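Local coordinates for HIGH potential IRON sulfur protein (Ectothiorhodospira shaposhnikovii, PDB 1HPI) that carries electrons in anaerobic electron transport of photosynthetic bacteria, using a single high-potential [4Fe-4S] cluster, at residues 1-6 and 56-61; 35-40 and 66-71. All blocks are in the same frame, centred on the assembly; numbering follows the deposited sequence.

Contact 1 (1-6 and 56-61)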
loop_
_atom_site.group_PDB
_atom_site.type_symbol
_atom_site.label_atom_id
_atom_site.label_comp_id
_atom_site.label_asym_id
_atom_site.label_seq_id
_atom_site.Cartn_x
_atom_site.Cartn_y
_atom_site.Cartn_z
ATOM N N MET A 1 -9.776 13.669 0.591
ATOM C CA MET A 1 -8.864 12.579 0.875
ATOM C C MET A 1 -9.657 11.498 1.603
ATOM O O MET A 1 -10.395 11.810 2.536
ATOM C CB MET A 1 -7.698 13.146 1.698
ATOM C CG MET A 1 -6.873 12.120 2.437
ATOM S SD MET A 1 -5.349 11.709 1.554
ATOM C CE MET A 1 -5.413 12.815 0.118
ATOM N N GLU A 2 -9.552 10.248 1.174
ATOM C CA GLU A 2 -10.297 9.185 1.830
ATOM C C GLU A 2 -9.578 7.859 1.658
ATOM O O GLU A 2 -8.679 7.727 0.834
ATOM C CB GLU A 2 -11.751 9.094 1.327
ATOM C CG GLU A 2 -11.784 8.706 -0.161
ATOM C CD GLU A 2 -13.153 8.555 -0.754
ATOM O OE1 GLU A 2 -14.109 8.757 0.116
ATOM O OE2 GLU A 2 -13.337 8.283 -1.927
ATOM N N ARG A 3 -9.986 6.866 2.437
ATOM C CA ARG A 3 -9.349 5.568 2.342
ATOM C C ARG A 3 -9.547 4.891 0.992
ATOM O O ARG A 3 -10.651 4.875 0.449
ATOM C CB ARG A 3 -9.862 4.636 3.447
ATOM C CG ARG A 3 -9.404 5.008 4.861
ATOM C CD ARG A 3 -9.725 3.926 5.889
ATOM N NE ARG A 3 -11.166 3.863 6.039
ATOM C CZ ARG A 3 -11.902 2.786 5.805
ATOM N NH1 ARG A 3 -11.351 1.638 5.422
ATOM N NH2 ARG A 3 -13.220 2.872 5.972
ATOM N N LEU A 4 -8.480 4.308 0.446
ATOM C CA LEU A 4 -8.562 3.591 -0.823
ATOM C C LEU A 4 -9.356 2.298 -0.612
ATOM O O LEU A 4 -9.261 1.667 0.443
ATOM C CB LEU A 4 -7.125 3.128 -1.155
ATOM C CG LEU A 4 -6.953 2.334 -2.451
ATOM C CD1 LEU A 4 -7.365 3.179 -3.654
ATOM C CD2 LEU A 4 -5.491 1.916 -2.577
ATOM N N SER A 5 -10.123 1.862 -1.603
ATOM C CA SER A 5 -10.871 0.624 -1.489
ATOM C C SER A 5 -10.141 -0.444 -2.309
ATOM O O SER A 5 -9.575 -0.147 -3.351
ATOM C CB SER A 5 -12.290 0.789 -2.023
ATOM O OG SER A 5 -12.869 -0.485 -2.233
ATOM N N GLU A 6 -10.128 -1.698 -1.876
ATOM C CA GLU A 6 -9.456 -2.737 -2.638
ATOM C C GLU A 6 -10.086 -2.964 -3.998
ATOM O O GLU A 6 -9.444 -3.493 -4.899
ATOM C CB GLU A 6 -9.410 -4.056 -1.853
ATOM C CG GLU A 6 -8.282 -4.082 -0.816
ATOM C CD GLU A 6 -8.290 -5.416 -0.147
ATOM O OE1 GLU A 6 -9.131 -6.256 -0.401
ATOM O OE2 GLU A 6 -7.327 -5.584 0.715
ATOM N N GLY A 56 -4.790 11.540 -3.379
ATOM C CA GLY A 56 -6.105 11.742 -2.790
ATOM C C GLY A 56 -6.615 10.594 -1.944
ATOM O O GLY A 56 -7.757 10.609 -1.495
ATOM N N LYS A 57 -5.769 9.595 -1.724
ATOM C CA LYS A 57 -6.190 8.455 -0.936
ATOM C C LYS A 57 -5.278 8.123 0.220
ATOM O O LYS A 57 -4.116 8.514 0.229
ATOM C CB LYS A 57 -5.885 7.196 -1.716
ATOM C CG LYS A 57 -6.753 7.011 -2.923
ATOM C CD LYS A 57 -8.180 7.365 -2.628
ATOM C CE LYS A 57 -9.050 6.928 -3.780
ATOM N NZ LYS A 57 -10.384 7.532 -3.735
ATOM N N LEU A 58 -5.840 7.378 1.173
ATOM C CA LEU A 58 -5.120 6.911 2.347
ATOM C C LEU A 58 -4.984 5.403 2.145
ATOM O O LEU A 58 -5.973 4.739 1.816
ATOM C CB LEU A 58 -5.862 7.102 3.685
ATOM C CG LEU A 58 -6.034 8.561 4.087
ATOM C CD1 LEU A 58 -6.844 8.624 5.378
ATOM C CD2 LEU A 58 -4.668 9.198 4.298
ATOM N N VAL A 59 -3.786 4.849 2.331
ATOM C CA VAL A 59 -3.600 3.410 2.172
ATOM C C VAL A 59 -3.320 2.798 3.540
ATOM O O VAL A 59 -2.917 3.509 4.465
ATOM C CB VAL A 59 -2.511 3.034 1.173
ATOM C CG1 VAL A 59 -2.833 3.684 -0.171
ATOM C CG2 VAL A 59 -1.145 3.479 1.675
ATOM N N SER A 60 -3.536 1.493 3.665
ATOM C CA SER A 60 -3.301 0.780 4.905
ATOM C C SER A 60 -1.812 0.625 5.212
ATOM O O SER A 60 -1.043 0.148 4.376
ATOM C CB SER A 60 -3.947 -0.588 4.770
ATOM O OG SER A 60 -3.551 -1.401 5.857
ATOM N N ALA A 61 -1.370 1.017 6.410
ATOM C CA ALA A 61 0.040 0.877 6.753
ATOM C C ALA A 61 0.493 -0.588 6.675
ATOM O O ALA A 61 1.668 -0.915 6.475
ATOM C CB ALA A 61 0.299 1.439 8.142
HETATM O O HOH W 1 -11.335 5.580 -1.967
#
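Parallel pairing of Glu2-Arg3 with Lys57-Leu58 makes the N-terminal residues an outer strand of the small mixed sheet of this high-potential iron-sulfur protein, beside the central strand 57-60. The register rests on three backbone bonds: Glu2 N to Gly56 O, Leu58 N to Glu2 O at 2.9 Å, and Leu4 N to Leu58 O, the straightest at 172°. Glu2 and Lys57 project from one face and lie alongside each other, pointing the same way. Their salt bridge is long, 3.5 Å from Glu2 OE2 to Lys57 NZ, and a water reinforces it: it accepts from Lys57 NZ at 2.8 Å, donates to Arg3 O and gives a weak bond to Glu2 OE2. The lysine bends at chi2 (-42°), laying CD 3.5 Å from Glu2 O, while its CG meets Leu4 CD1 at 3.9 Å. Shortening Lys57 to an alanine is likely to leave the Glu2 carboxylate without its charged mate and to uncover the flank of Leu4. On the other face, beside Arg3, Met1 crosses Leu58 at about a right angle, SD 3.8 Å from Leu58 CD2; the Leu58 side chain also touches Trp48 and Pro50 of strand 48-50. The buried Val59 side chain comes within about 4 Å of the cluster and of its ligands Cys34 and Cys51; Leu4 lies side by side with it, CD2 4.0 Å from Val59 CG1.

Contact 2 (35-40 and 66-71). With SF4 (iron/sulfur cluster), chain B.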
loop_
_atom_site.group_PDB
_atom_site.type_symbol
_atom_site.label_atom_id
_atom_site.label_comp_id
_atom_site.label_asym_id
_atom_site.label_seq_id
_atom_site.Cartn_x
_atom_site.Cartn_y
_atom_site.Cartn_z
ATOM N N LEU A 35 3.969 0.550 5.254
ATOM C CA LEU A 35 4.737 1.186 6.306
ATOM C C LEU A 35 6.222 1.305 5.995
ATOM O O LEU A 35 6.843 2.319 6.318
ATOM C CB LEU A 35 4.437 0.596 7.698
ATOM C CG LEU A 35 4.908 1.462 8.870
ATOM C CD1 LEU A 35 4.284 2.853 8.843
ATOM C CD2 LEU A 35 4.524 0.772 10.168
ATOM N N ASN A 36 6.816 0.295 5.363
ATOM C CA ASN A 36 8.230 0.405 5.053
ATOM C C ASN A 36 8.504 0.709 3.575
ATOM O O ASN A 36 9.598 0.479 3.053
ATOM C CB ASN A 36 9.022 -0.812 5.554
ATOM C CG ASN A 36 8.516 -2.138 5.009
ATOM O OD1 ASN A 36 7.881 -2.208 3.948
ATOM N ND2 ASN A 36 8.821 -3.214 5.728
ATOM N N CYS A 37 7.491 1.240 2.895
ATOM C CA CYS A 37 7.595 1.580 1.490
ATOM C C CYS A 37 7.989 3.036 1.286
ATOM O O CYS A 37 7.450 3.930 1.917
ATOM C CB CYS A 37 6.241 1.331 0.791
ATOM S SG CYS A 37 6.228 1.742 -0.975
ATOM N N LEU A 38 8.928 3.281 0.386
ATOM C CA LEU A 38 9.370 4.625 0.096
ATOM C C LEU A 38 8.239 5.577 -0.325
ATOM O O LEU A 38 8.321 6.771 -0.052
ATOM C CB LEU A 38 10.380 4.499 -1.055
ATOM C CG LEU A 38 10.961 5.818 -1.540
ATOM C CD1 LEU A 38 11.787 6.441 -0.429
ATOM C CD2 LEU A 38 11.876 5.542 -2.723
ATOM N N LEU A 39 7.174 5.083 -0.990
ATOM C CA LEU A 39 6.055 5.910 -1.457
ATOM C C LEU A 39 5.016 6.293 -0.402
ATOM O O LEU A 39 4.095 7.069 -0.665
ATOM C CB LEU A 39 5.418 5.375 -2.758
ATOM C CG LEU A 39 6.453 4.957 -3.809
ATOM C CD1 LEU A 39 5.765 4.464 -5.074
ATOM C CD2 LEU A 39 7.391 6.106 -4.146
ATOM N N TYR A 40 5.185 5.722 0.793
ATOM C CA TYR A 40 4.319 5.962 1.947
ATOM C C TYR A 40 4.976 7.151 2.609
ATOM O O TYR A 40 5.970 7.046 3.329
ATOM C CB TYR A 40 4.274 4.731 2.866
ATOM C CG TYR A 40 3.189 4.693 3.919
ATOM C CD1 TYR A 40 1.839 4.493 3.615
ATOM C CD2 TYR A 40 3.546 4.832 5.260
ATOM C CE1 TYR A 40 0.867 4.439 4.617
ATOM C CE2 TYR A 40 2.588 4.779 6.274
ATOM C CZ TYR A 40 1.243 4.582 5.955
ATOM O OH TYR A 40 0.283 4.523 6.937
ATOM N N THR A 66 2.059 -3.682 -5.977
ATOM C CA THR A 66 3.197 -3.951 -6.854
ATOM C C THR A 66 4.227 -2.833 -6.956
ATOM O O THR A 66 5.365 -3.063 -7.383
ATOM C CB THR A 66 2.762 -4.449 -8.250
ATOM O OG1 THR A 66 2.023 -3.432 -8.908
ATOM C CG2 THR A 66 1.940 -5.728 -8.157
ATOM N N ALA A 67 3.837 -1.618 -6.570
ATOM C CA ALA A 67 4.753 -0.499 -6.617
ATOM C C ALA A 67 5.619 -0.441 -5.357
ATOM O O ALA A 67 6.390 0.498 -5.166
ATOM C CB ALA A 67 4.053 0.825 -6.877
ATOM N N TRP A 68 5.519 -1.435 -4.475
ATOM C CA TRP A 68 6.340 -1.417 -3.271
ATOM C C TRP A 68 7.832 -1.288 -3.572
ATOM O O TRP A 68 8.384 -1.973 -4.439
ATOM C CB TRP A 68 6.126 -2.667 -2.400
ATOM C CG TRP A 68 6.880 -2.551 -1.115
ATOM C CD1 TRP A 68 6.396 -2.062 0.051
ATOM C CD2 TRP A 68 8.242 -2.913 -0.871
ATOM N NE1 TRP A 68 7.372 -2.090 1.017
ATOM C CE2 TRP A 68 8.511 -2.610 0.483
ATOM C CE3 TRP A 68 9.258 -3.472 -1.654
ATOM C CZ2 TRP A 68 9.766 -2.852 1.050
ATOM C CZ3 TRP A 68 10.497 -3.706 -1.089
ATOM C CH2 TRP A 68 10.748 -3.398 0.248
ATOM N N VAL A 69 8.490 -0.396 -2.838
ATOM C CA VAL A 69 9.916 -0.161 -2.982
ATOM C C VAL A 69 10.486 0.207 -1.601
ATOM O O VAL A 69 9.907 0.995 -0.858
ATOM C CB VAL A 69 10.242 0.773 -4.162
ATOM C CG1 VAL A 69 9.572 2.121 -3.982
ATOM C CG2 VAL A 69 11.737 0.988 -4.348
ATOM N N ALA A 70 11.613 -0.385 -1.214
ATOM C CA ALA A 70 12.195 -0.098 0.089
ATOM C C ALA A 70 12.542 1.344 0.327
ATOM O O ALA A 70 12.989 2.079 -0.554
ATOM C CB ALA A 70 13.472 -0.887 0.323
ATOM N N ARG A 71 12.343 1.725 1.572
ATOM C CA ARG A 71 12.643 3.068 2.000
ATOM C C ARG A 71 14.161 3.203 2.013
ATOM O O ARG A 71 14.660 4.317 1.744
ATOM C CB ARG A 71 12.073 3.281 3.393
ATOM C CG ARG A 71 11.431 4.633 3.635
ATOM C CD ARG A 71 11.036 4.728 5.099
ATOM N NE ARG A 71 9.623 4.448 5.307
ATOM C CZ ARG A 71 8.698 5.202 4.727
ATOM N NH1 ARG A 71 9.037 6.223 3.947
ATOM N NH2 ARG A 71 7.408 4.948 4.923
ATOM O OXT ARG A 71 14.839 2.182 2.272
HETATM FE FE1 SF4 B . 1.694 0.794 -0.117
HETATM FE FE2 SF4 B . 4.052 1.479 -1.328
HETATM FE FE3 SF4 B . 1.765 2.916 -1.782
HETATM FE FE4 SF4 B . 1.974 0.371 -2.738
HETATM S S1 SF4 B . 3.270 2.126 -3.293
HETATM S S2 SF4 B . 0.193 1.263 -1.692
HETATM S S3 SF4 B . 3.191 -0.583 -1.145
HETATM S S4 SF4 B . 2.832 2.665 0.194
HETATM O O HOH W 2 12.194 -0.487 3.603
#
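Arg71, the C-terminal residue, lays its guanidinium against the type I turn Cys37-Tyr40, one face over Cys37 O and the edge toward two other carbonyls. NH1 and NH2 grip Tyr40 O end-on, at 3.2 Å and 3.0 Å from that oxygen, which lies in the guanidinium plane; NH2 also donates to Leu35 O at 164°, from above that carbonyl's plane. Three bonds to two carbonyls thus fix the group's rotation. The turn carries a cluster ligand: Cys37 SG binds an iron at 2.2 Å (SF4 FE2). A chi1 of 179° swings SG away from its own backbone N and onto the iron, where it also accepts from Leu39 N and, weakly, from Val69 N, contacts that would be expected to stabilise its negative charge. Cys37 and Ala70 form a single backbone bridge, flanked by Leu38 N donating to Val69 O at 2.8 Å. Leu39, Tyr40, Ala67 and Trp68 add apolar walls to the cluster pocket. The indole edge of Trp68 faces SF4 S3, and its CD1 packs on Cys37 CB. The Asn36 amide also bonds Gly31 and Thr33. The indole N-H is shared between Thr33 O and Asn36 OD1, the latter 3.0 Å from Trp68 NE1 and near the ring plane.

How the contacts relate
From the N terminus, the chain sets down 1-6, passes helix 9-13, and reaches 35-40 before strand 48-50. It then returns as 56-61, which closes contact 1 across 49 intervening residues, and ends at 66-71, which closes contact 2 across 25. The segments alternate, so the two loops cross rather than nest: 35-40 lies inside the first loop, 56-61 inside the second. Contact 1 ties the N terminus to the sheet, contact 2 the C terminus to a cluster-binding turn, on opposite sides of the chain's centre, with centres about 15 Å apart. They still touch: Ala61 O lies 3.0 Å from Leu35 N, a probable hydrogen bond, and Val59 CG2 packs on Tyr40 CE1.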